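Local coordinates for hemolysin activator protein CdiB (Acinetobacter baumannii ACICU, PDB 6WIL) that probably secretes the partner toxin of a contact-dependent growth inhibition system across the outer membrane, as a two-partner secretion transporter of the Omp85 superfamily, at residues P40-K45 against I103-Q108; Q36-L41 against L111-F116; Q74-V79 against L135-G140. All coordinates share one frame; numbering follows the deposited sequence.

Interaction 1: P40-K45 against I103-Q108; sequences PLQDFK and IVNYAQ
Phe44, whose ring leans on Tyr106 of helix 97-113, is anchored through its carbonyl O by a hydrogen bond to His86 NE2; the same histidine packs edge-to-face with the Tyr106 ring, so backbone and aromatic contacts converge on this pair. The two rings meet obliquely, planes 58° apart and centroids separated by 5.0 Å. Phe44 CG lies 3.3 Å from Tyr106 CD1, which comes in over one ring face, and Tyr106 CA covers the same face, also offset from its centre, in a CH-pi contact, 4.1 Å from the Phe44 ring centroid. The loop itself backs the other face: Gln42 O stands 3.2 Å above the middle of the Phe44 plane. This linker follows helix 8-27 and here crosses the outer side of the second helix of the first POTRA domain, a beta-alpha-alpha-beta-beta fold. With CG of Tyr106 anti to its own N (chi1 179°), the phenol extends beside Phe44 CB, which lies 3.4 Å from Tyr106 CD1. From the residue before Tyr106, Asn105 O reaches to 4.0 Å from Phe44 CZ, obliquely to the ring, while the side chains of Gln42 and Asn105 cross at about a right angle, their amide planes 78° apart.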
# COMPACT_ATOMS: atom_id res chain seq x y z
N PRO A 40 -24.57 -7.13 -11.82
CA PRO A 40 -25.84 -7.84 -12.05
C PRO A 40 -26.80 -6.99 -12.87
O PRO A 40 -27.27 -5.95 -12.41
CB PRO A 40 -26.37 -8.09 -10.63
CG PRO A 40 -25.20 -7.90 -9.73
CD PRO A 40 -24.33 -6.88 -10.39
N LEU A 41 -27.07 -7.42 -14.10
CA LEU A 41 -28.08 -6.77 -14.92
C LEU A 41 -29.44 -6.83 -14.23
O LEU A 41 -30.08 -5.80 -13.98
CB LEU A 41 -28.16 -7.42 -16.30
CG LEU A 41 -29.33 -6.95 -17.17
CD1 LEU A 41 -28.91 -5.78 -18.05
CD2 LEU A 41 -29.90 -8.09 -17.99
N GLN A 42 -29.89 -8.04 -13.92
CA GLN A 42 -31.10 -8.30 -13.17
C GLN A 42 -30.71 -8.85 -11.81
O GLN A 42 -29.90 -9.78 -11.74
CB GLN A 42 -31.98 -9.31 -13.91
CG GLN A 42 -31.15 -10.35 -14.67
CD GLN A 42 -31.85 -11.69 -14.83
OE1 GLN A 42 -32.52 -12.17 -13.91
NE2 GLN A 42 -31.68 -12.30 -16.00
N ASP A 43 -31.26 -8.29 -10.74
CA ASP A 43 -31.05 -8.93 -9.46
C ASP A 43 -31.76 -10.27 -9.44
O ASP A 43 -32.79 -10.47 -10.09
CB ASP A 43 -31.53 -8.06 -8.30
CG ASP A 43 -30.88 -8.44 -6.97
OD1 ASP A 43 -30.37 -9.58 -6.86
OD2 ASP A 43 -30.87 -7.60 -6.04
N PHE A 44 -31.18 -11.22 -8.71
CA PHE A 44 -31.60 -12.61 -8.77
C PHE A 44 -32.46 -13.00 -7.58
O PHE A 44 -32.38 -14.14 -7.10
CB PHE A 44 -30.38 -13.51 -8.90
CG PHE A 44 -29.47 -13.11 -10.03
CD1 PHE A 44 -29.80 -13.40 -11.35
CD2 PHE A 44 -28.29 -12.42 -9.79
CE1 PHE A 44 -28.98 -13.03 -12.39
CE2 PHE A 44 -27.46 -12.05 -10.83
CZ PHE A 44 -27.80 -12.35 -12.13
N LYS A 45 -33.30 -12.08 -7.10
CA LYS A 45 -34.21 -12.37 -5.99
C LYS A 45 -35.07 -13.58 -6.30
O LYS A 45 -35.18 -14.51 -5.49
CB LYS A 45 -35.08 -11.15 -5.69
CG LYS A 45 -34.72 -10.41 -4.41
CD LYS A 45 -35.64 -9.22 -4.17
CE LYS A 45 -37.06 -9.66 -3.84
NZ LYS A 45 -37.16 -10.37 -2.53
N ILE A 103 -31.92 -19.02 -14.27
CA ILE A 103 -30.99 -19.87 -13.54
C ILE A 103 -29.63 -19.88 -14.23
O ILE A 103 -28.58 -19.81 -13.57
CB ILE A 103 -31.56 -21.30 -13.40
CG1 ILE A 103 -32.74 -21.30 -12.42
CG2 ILE A 103 -30.49 -22.28 -12.96
CD1 ILE A 103 -33.69 -22.46 -12.61
N VAL A 104 -29.63 -19.94 -15.56
CA VAL A 104 -28.38 -19.90 -16.31
C VAL A 104 -27.68 -18.56 -16.13
O VAL A 104 -26.47 -18.50 -15.88
CB VAL A 104 -28.63 -20.23 -17.79
CG1 VAL A 104 -27.52 -19.67 -18.67
CG2 VAL A 104 -28.74 -21.73 -17.98
N ASN A 105 -28.43 -17.46 -16.26
CA ASN A 105 -27.83 -16.14 -16.07
C ASN A 105 -27.28 -15.96 -14.66
O ASN A 105 -26.27 -15.27 -14.47
CB ASN A 105 -28.86 -15.04 -16.36
CG ASN A 105 -29.05 -14.80 -17.83
OD1 ASN A 105 -28.12 -14.93 -18.62
ND2 ASN A 105 -30.27 -14.44 -18.22
N TYR A 106 -27.92 -16.58 -13.67
CA TYR A 106 -27.43 -16.49 -12.30
C TYR A 106 -26.13 -17.26 -12.13
O TYR A 106 -25.19 -16.78 -11.49
CB TYR A 106 -28.50 -17.01 -11.33
CG TYR A 106 -28.10 -16.99 -9.87
CD1 TYR A 106 -27.83 -15.80 -9.22
CD2 TYR A 106 -28.04 -18.16 -9.14
CE1 TYR A 106 -27.49 -15.77 -7.88
CE2 TYR A 106 -27.69 -18.15 -7.80
CZ TYR A 106 -27.42 -16.95 -7.17
OH TYR A 106 -27.08 -16.93 -5.84
N ALA A 107 -26.05 -18.47 -12.71
CA ALA A 107 -24.82 -19.25 -12.63
C ALA A 107 -23.69 -18.63 -13.44
O ALA A 107 -22.52 -18.90 -13.15
CB ALA A 107 -25.08 -20.68 -13.10
N GLN A 108 -24.01 -17.80 -14.43
CA GLN A 108 -22.98 -17.12 -15.21
C GLN A 108 -22.47 -15.89 -14.48
O GLN A 108 -21.27 -15.58 -14.53
CB GLN A 108 -23.52 -16.75 -16.59
CG GLN A 108 -22.58 -15.90 -17.44
CD GLN A 108 -21.38 -16.68 -17.96
OE1 GLN A 108 -21.36 -17.91 -17.92
NE2 GLN A 108 -20.39 -15.95 -18.46

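Interaction 2: Q36-L41 against L111-F116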
# COMPACT_ATOMS: atom_id res chain seq x y z
N GLN A 36 -16.15 -2.42 -11.63
CA GLN A 36 -17.20 -3.31 -11.12
C GLN A 36 -17.65 -4.22 -12.26
O GLN A 36 -18.72 -4.02 -12.86
CB GLN A 36 -18.37 -2.51 -10.54
CG GLN A 36 -18.05 -1.82 -9.23
CD GLN A 36 -19.30 -1.40 -8.48
OE1 GLN A 36 -19.70 -2.03 -7.51
NE2 GLN A 36 -19.92 -0.32 -8.94
N ASN A 37 -16.84 -5.24 -12.55
CA ASN A 37 -17.10 -6.09 -13.71
C ASN A 37 -18.30 -7.01 -13.48
O ASN A 37 -19.12 -7.19 -14.38
CB ASN A 37 -15.85 -6.90 -14.04
CG ASN A 37 -16.14 -8.10 -14.92
OD1 ASN A 37 -16.33 -7.98 -16.13
ND2 ASN A 37 -16.16 -9.28 -14.30
N THR A 38 -18.41 -7.59 -12.29
CA THR A 38 -19.55 -8.46 -11.97
C THR A 38 -20.74 -7.57 -11.64
O THR A 38 -21.13 -7.37 -10.49
CB THR A 38 -19.21 -9.42 -10.83
OG1 THR A 38 -20.42 -10.03 -10.34
CG2 THR A 38 -18.48 -8.71 -9.69
N LYS A 39 -21.34 -7.03 -12.71
CA LYS A 39 -22.46 -6.11 -12.59
C LYS A 39 -23.75 -6.86 -12.84
O LYS A 39 -24.02 -7.24 -13.99
CB LYS A 39 -22.30 -4.96 -13.59
CG LYS A 39 -23.03 -3.67 -13.25
CD LYS A 39 -22.52 -2.53 -14.12
CE LYS A 39 -23.37 -1.28 -13.99
NZ LYS A 39 -23.38 -0.74 -12.60
N PRO A 40 -24.57 -7.13 -11.82
CA PRO A 40 -25.84 -7.84 -12.05
C PRO A 40 -26.80 -6.99 -12.87
O PRO A 40 -27.27 -5.95 -12.41
CB PRO A 40 -26.37 -8.09 -10.63
CG PRO A 40 -25.20 -7.90 -9.73
CD PRO A 40 -24.33 -6.88 -10.39
N LEU A 41 -27.07 -7.42 -14.10
CA LEU A 41 -28.08 -6.77 -14.92
C LEU A 41 -29.44 -6.83 -14.23
O LEU A 41 -30.08 -5.80 -13.98
CB LEU A 41 -28.16 -7.42 -16.30
CG LEU A 41 -29.33 -6.95 -17.17
CD1 LEU A 41 -28.91 -5.78 -18.05
CD2 LEU A 41 -29.90 -8.09 -17.99
N LEU A 111 -20.09 -17.10 -12.16
CA LEU A 111 -18.83 -17.38 -12.85
C LEU A 111 -17.99 -16.11 -12.97
O LEU A 111 -16.78 -16.12 -12.70
CB LEU A 111 -19.13 -17.97 -14.22
CG LEU A 111 -18.06 -18.85 -14.88
CD1 LEU A 111 -17.75 -20.04 -13.99
CD2 LEU A 111 -18.53 -19.32 -16.25
N LEU A 112 -18.62 -15.00 -13.38
CA LEU A 112 -17.91 -13.73 -13.46
C LEU A 112 -17.53 -13.21 -12.08
O LEU A 112 -16.52 -12.51 -11.94
CB LEU A 112 -18.78 -12.70 -14.18
CG LEU A 112 -19.21 -13.08 -15.60
CD1 LEU A 112 -20.08 -11.99 -16.21
CD2 LEU A 112 -18.00 -13.35 -16.47
N LYS A 113 -18.31 -13.54 -11.05
CA LYS A 113 -17.98 -13.13 -9.69
C LYS A 113 -16.60 -13.65 -9.28
O LYS A 113 -15.82 -12.93 -8.65
CB LYS A 113 -19.04 -13.63 -8.71
CG LYS A 113 -19.95 -12.55 -8.16
CD LYS A 113 -20.81 -13.11 -7.03
CE LYS A 113 -21.83 -12.10 -6.55
NZ LYS A 113 -22.99 -12.77 -5.91
N LYS A 114 -16.30 -14.90 -9.63
CA LYS A 114 -15.01 -15.49 -9.30
C LYS A 114 -13.92 -15.17 -10.32
O LYS A 114 -12.78 -15.58 -10.13
CB LYS A 114 -15.15 -17.01 -9.14
CG LYS A 114 -15.37 -17.46 -7.70
CD LYS A 114 -16.61 -16.83 -7.08
CE LYS A 114 -16.69 -17.13 -5.59
NZ LYS A 114 -16.64 -18.59 -5.32
N GLY A 115 -14.26 -14.46 -11.40
CA GLY A 115 -13.27 -13.93 -12.32
C GLY A 115 -13.09 -14.66 -13.64
O GLY A 115 -12.20 -14.29 -14.41
N PHE A 116 -13.92 -15.66 -13.95
CA PHE A 116 -13.75 -16.44 -15.18
C PHE A 116 -14.51 -15.74 -16.30
O PHE A 116 -15.60 -16.14 -16.71
CB PHE A 116 -14.19 -17.88 -14.97
CG PHE A 116 -13.50 -18.56 -13.82
CD1 PHE A 116 -12.29 -19.22 -14.02
CD2 PHE A 116 -14.04 -18.54 -12.55
CE1 PHE A 116 -11.64 -19.84 -12.96
CE2 PHE A 116 -13.40 -19.17 -11.49
CZ PHE A 116 -12.20 -19.82 -11.70
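The last turn of helix 97-113 meets the linker in a shallow surface contact, Leu112 touching Asn37 and Lys113 touching Thr38. Leu111, at the start of this turn, faces the other way, packing on Val79 of helix 77-85, and its carbonyl O receives Phe116 N at 3.2 Å. Leu112 turns toward the linker: its CB lies 4.3 Å from Asn37 ND2, a van der Waals approach. The carbonyl O of Leu112 is engaged within the helix end, accepting a hydrogen bond from Gly115 N at 3.0 Å. Lys113 is touched near its root. Thr38 OG1 rests 3.4 Å from Lys113 CG, brought there because the hydroxyl stands opposite the Thr38 N about the first side-chain bond (chi1 166°). The same hydroxyl makes a weak hydrogen bond to Asn109 OD1, so the threonine spans one turn of the helix. On the linker side, Thr38 is the centre of an inverse gamma turn, closed by a weak bond from Lys39 N to Asn37 O, which bends the chain where it meets the helix. Beyond CG the Lys113 chain runs out extended. Lys114 follows, its carbonyl O accepting a hydrogen bond from Asn170 ND2. Gly115 then takes a positive phi of 104°, a conformation in which a CB would jam against the preceding carbonyl. Phe116 turns inward, Leu111 O lying in the plane of its ring at the edge. The paired bonds from Phe116 to Leu111 and from Gly115 to Leu112 make the helix end a Schellman motif, terminating the second helix of the POTRA fold.

Interaction 3: Q74-V79 against L135-G140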
# COMPACT_ATOMS: atom_id res chain seq x y z
N GLN A 74 -13.87 -29.99 -10.57
CA GLN A 74 -13.88 -29.84 -9.12
C GLN A 74 -13.70 -28.38 -8.71
O GLN A 74 -14.20 -27.96 -7.66
CB GLN A 74 -12.78 -30.70 -8.50
CG GLN A 74 -12.92 -30.95 -7.01
CD GLN A 74 -13.57 -32.29 -6.70
OE1 GLN A 74 -14.49 -32.72 -7.39
NE2 GLN A 74 -13.08 -32.95 -5.66
N GLN A 75 -13.00 -27.59 -9.53
CA GLN A 75 -12.81 -26.18 -9.25
C GLN A 75 -14.08 -25.37 -9.41
O GLN A 75 -14.20 -24.28 -8.83
CB GLN A 75 -11.71 -25.62 -10.17
CG GLN A 75 -11.35 -24.16 -9.93
CD GLN A 75 -10.30 -23.66 -10.90
OE1 GLN A 75 -9.98 -24.33 -11.88
NE2 GLN A 75 -9.76 -22.47 -10.63
N PHE A 76 -15.05 -25.86 -10.18
CA PHE A 76 -16.23 -25.08 -10.55
C PHE A 76 -17.50 -25.51 -9.83
O PHE A 76 -18.58 -25.04 -10.18
CB PHE A 76 -16.45 -25.15 -12.06
CG PHE A 76 -15.45 -24.35 -12.85
CD1 PHE A 76 -15.44 -22.96 -12.76
CD2 PHE A 76 -14.53 -24.97 -13.66
CE1 PHE A 76 -14.53 -22.22 -13.48
CE2 PHE A 76 -13.61 -24.23 -14.38
CZ PHE A 76 -13.61 -22.85 -14.30
N ASN A 77 -17.40 -26.36 -8.80
CA ASN A 77 -18.59 -26.80 -8.08
C ASN A 77 -19.28 -25.65 -7.35
O ASN A 77 -20.44 -25.80 -6.95
CB ASN A 77 -18.24 -27.92 -7.10
CG ASN A 77 -17.21 -27.51 -6.07
OD1 ASN A 77 -17.44 -26.61 -5.25
ND2 ASN A 77 -16.06 -28.17 -6.09
N PHE A 78 -18.60 -24.52 -7.16
CA PHE A 78 -19.24 -23.38 -6.51
C PHE A 78 -20.39 -22.82 -7.34
O PHE A 78 -21.25 -22.12 -6.79
CB PHE A 78 -18.21 -22.27 -6.24
CG PHE A 78 -17.73 -21.57 -7.47
CD1 PHE A 78 -16.69 -22.09 -8.22
CD2 PHE A 78 -18.32 -20.38 -7.88
CE1 PHE A 78 -16.24 -21.44 -9.36
CE2 PHE A 78 -17.88 -19.73 -9.03
CZ PHE A 78 -16.84 -20.26 -9.77
N VAL A 79 -20.42 -23.10 -8.64
CA VAL A 79 -21.53 -22.67 -9.47
C VAL A 79 -22.80 -23.41 -9.09
O VAL A 79 -23.87 -22.81 -8.92
CB VAL A 79 -21.19 -22.86 -10.96
CG1 VAL A 79 -22.44 -22.77 -11.82
CG2 VAL A 79 -20.16 -21.82 -11.40
N LEU A 135 -25.98 -28.86 -16.02
CA LEU A 135 -25.22 -27.70 -16.47
C LEU A 135 -23.83 -28.13 -16.91
O LEU A 135 -23.28 -29.12 -16.43
CB LEU A 135 -25.11 -26.65 -15.36
CG LEU A 135 -26.40 -25.91 -15.02
CD1 LEU A 135 -26.11 -24.84 -13.98
CD2 LEU A 135 -27.00 -25.30 -16.27
N SER A 136 -23.26 -27.36 -17.83
CA SER A 136 -21.90 -27.59 -18.27
C SER A 136 -21.17 -26.27 -18.37
O SER A 136 -21.78 -25.21 -18.46
CB SER A 136 -21.83 -28.31 -19.62
OG SER A 136 -21.93 -29.70 -19.43
N ILE A 137 -19.84 -26.34 -18.38
CA ILE A 137 -19.02 -25.14 -18.40
C ILE A 137 -18.11 -25.18 -19.62
O ILE A 137 -17.32 -26.12 -19.81
CB ILE A 137 -18.21 -24.97 -17.11
CG1 ILE A 137 -17.36 -23.70 -17.19
CG2 ILE A 137 -17.33 -26.19 -16.83
CD1 ILE A 137 -16.85 -23.21 -15.87
N GLN A 138 -18.21 -24.16 -20.46
CA GLN A 138 -17.24 -23.94 -21.53
C GLN A 138 -16.04 -23.24 -20.92
O GLN A 138 -16.00 -22.01 -20.80
CB GLN A 138 -17.86 -23.12 -22.65
CG GLN A 138 -18.51 -23.97 -23.72
CD GLN A 138 -19.52 -23.19 -24.53
OE1 GLN A 138 -19.69 -21.99 -24.34
NE2 GLN A 138 -20.21 -23.88 -25.44
N ILE A 139 -15.04 -24.03 -20.54
CA ILE A 139 -13.86 -23.51 -19.87
C ILE A 139 -13.02 -22.73 -20.88
O ILE A 139 -12.46 -23.31 -21.81
CB ILE A 139 -13.05 -24.63 -19.22
CG1 ILE A 139 -13.94 -25.43 -18.25
CG2 ILE A 139 -11.84 -24.06 -18.50
CD1 ILE A 139 -13.17 -26.29 -17.28
N GLY A 140 -12.96 -21.41 -20.70
CA GLY A 140 -12.14 -20.57 -21.55
C GLY A 140 -10.71 -20.48 -21.07
O GLY A 140 -10.46 -20.11 -19.92
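This is a buried apolar contact in the core of the first POTRA domain, where Phe76, at the break between helices 70-74 and 77-85, reaches down onto strand 132-149. Ile137 supplies the main touch. Its terminal methyl CD1 sits almost exactly over the centre of the Phe76 ring, 3.3 Å from the centroid and only 6° off the ring normal, a CH-pi contact of close fit. All six ring carbons are therefore at similar distances from the methyl, the nearest being Phe76 CD1 at 3.4 Å from Ile137 CD1. The isoleucine gets there by stretching out: CG1 stands opposite the backbone N and the chain continues extended (chi1 -180°, chi2 163°), so the methyl projects from the strand and meets the ring end-on, the two side chains crossing at about a right angle. Two residues on, Ile139 comes in obliquely, with its CD1 3.6 Å from Phe76 CE2. Ile137 on the strand and Ile139 just past its regular part, both pointing toward the ring, thus share one phenylalanine. Val79 and Leu135 also point toward the opposite segment, at longer range. The helix start is held by its own backbone, Val79 N bonding Phe76 O at 3.1 Å. Around this pair the second helix closes the core: Leu111 of helix 97-113 packs against Phe76, Val79 and Ile137, and Phe116, just past that helix, meets the Phe76 ring edge-to-face. Strand 132-149 is itself fixed in the sheet between strand 59-62, which runs parallel and bonds Leu135 through Ser61, and strand 120-123, which runs antiparallel and pairs with Ser136 and Gln138.

How the interactions relate
All three contacts lie in or on the first POTRA domain; helix 97-113 carries interactions 1 and 2 and packs on interaction 3. Interactions 1 and 2 share Pro40 and Leu41 of one linker and lie about 10 Å apart between centres, so the linker runs from the C-terminal end of that helix back along its outer side. Interaction 3 occupies the buried side, its centre about 16 Å and 15 Å from those of interactions 1 and 2. The helix bridges the two sides: Ala107 CB packs 3.6 Å from Val79 CG1. At and beyond the helix end, Lys114 NZ lies 3.6 Å from Phe78 CD2, and Phe116 CZ approaches Gln75 NE2 to 3.8 Å.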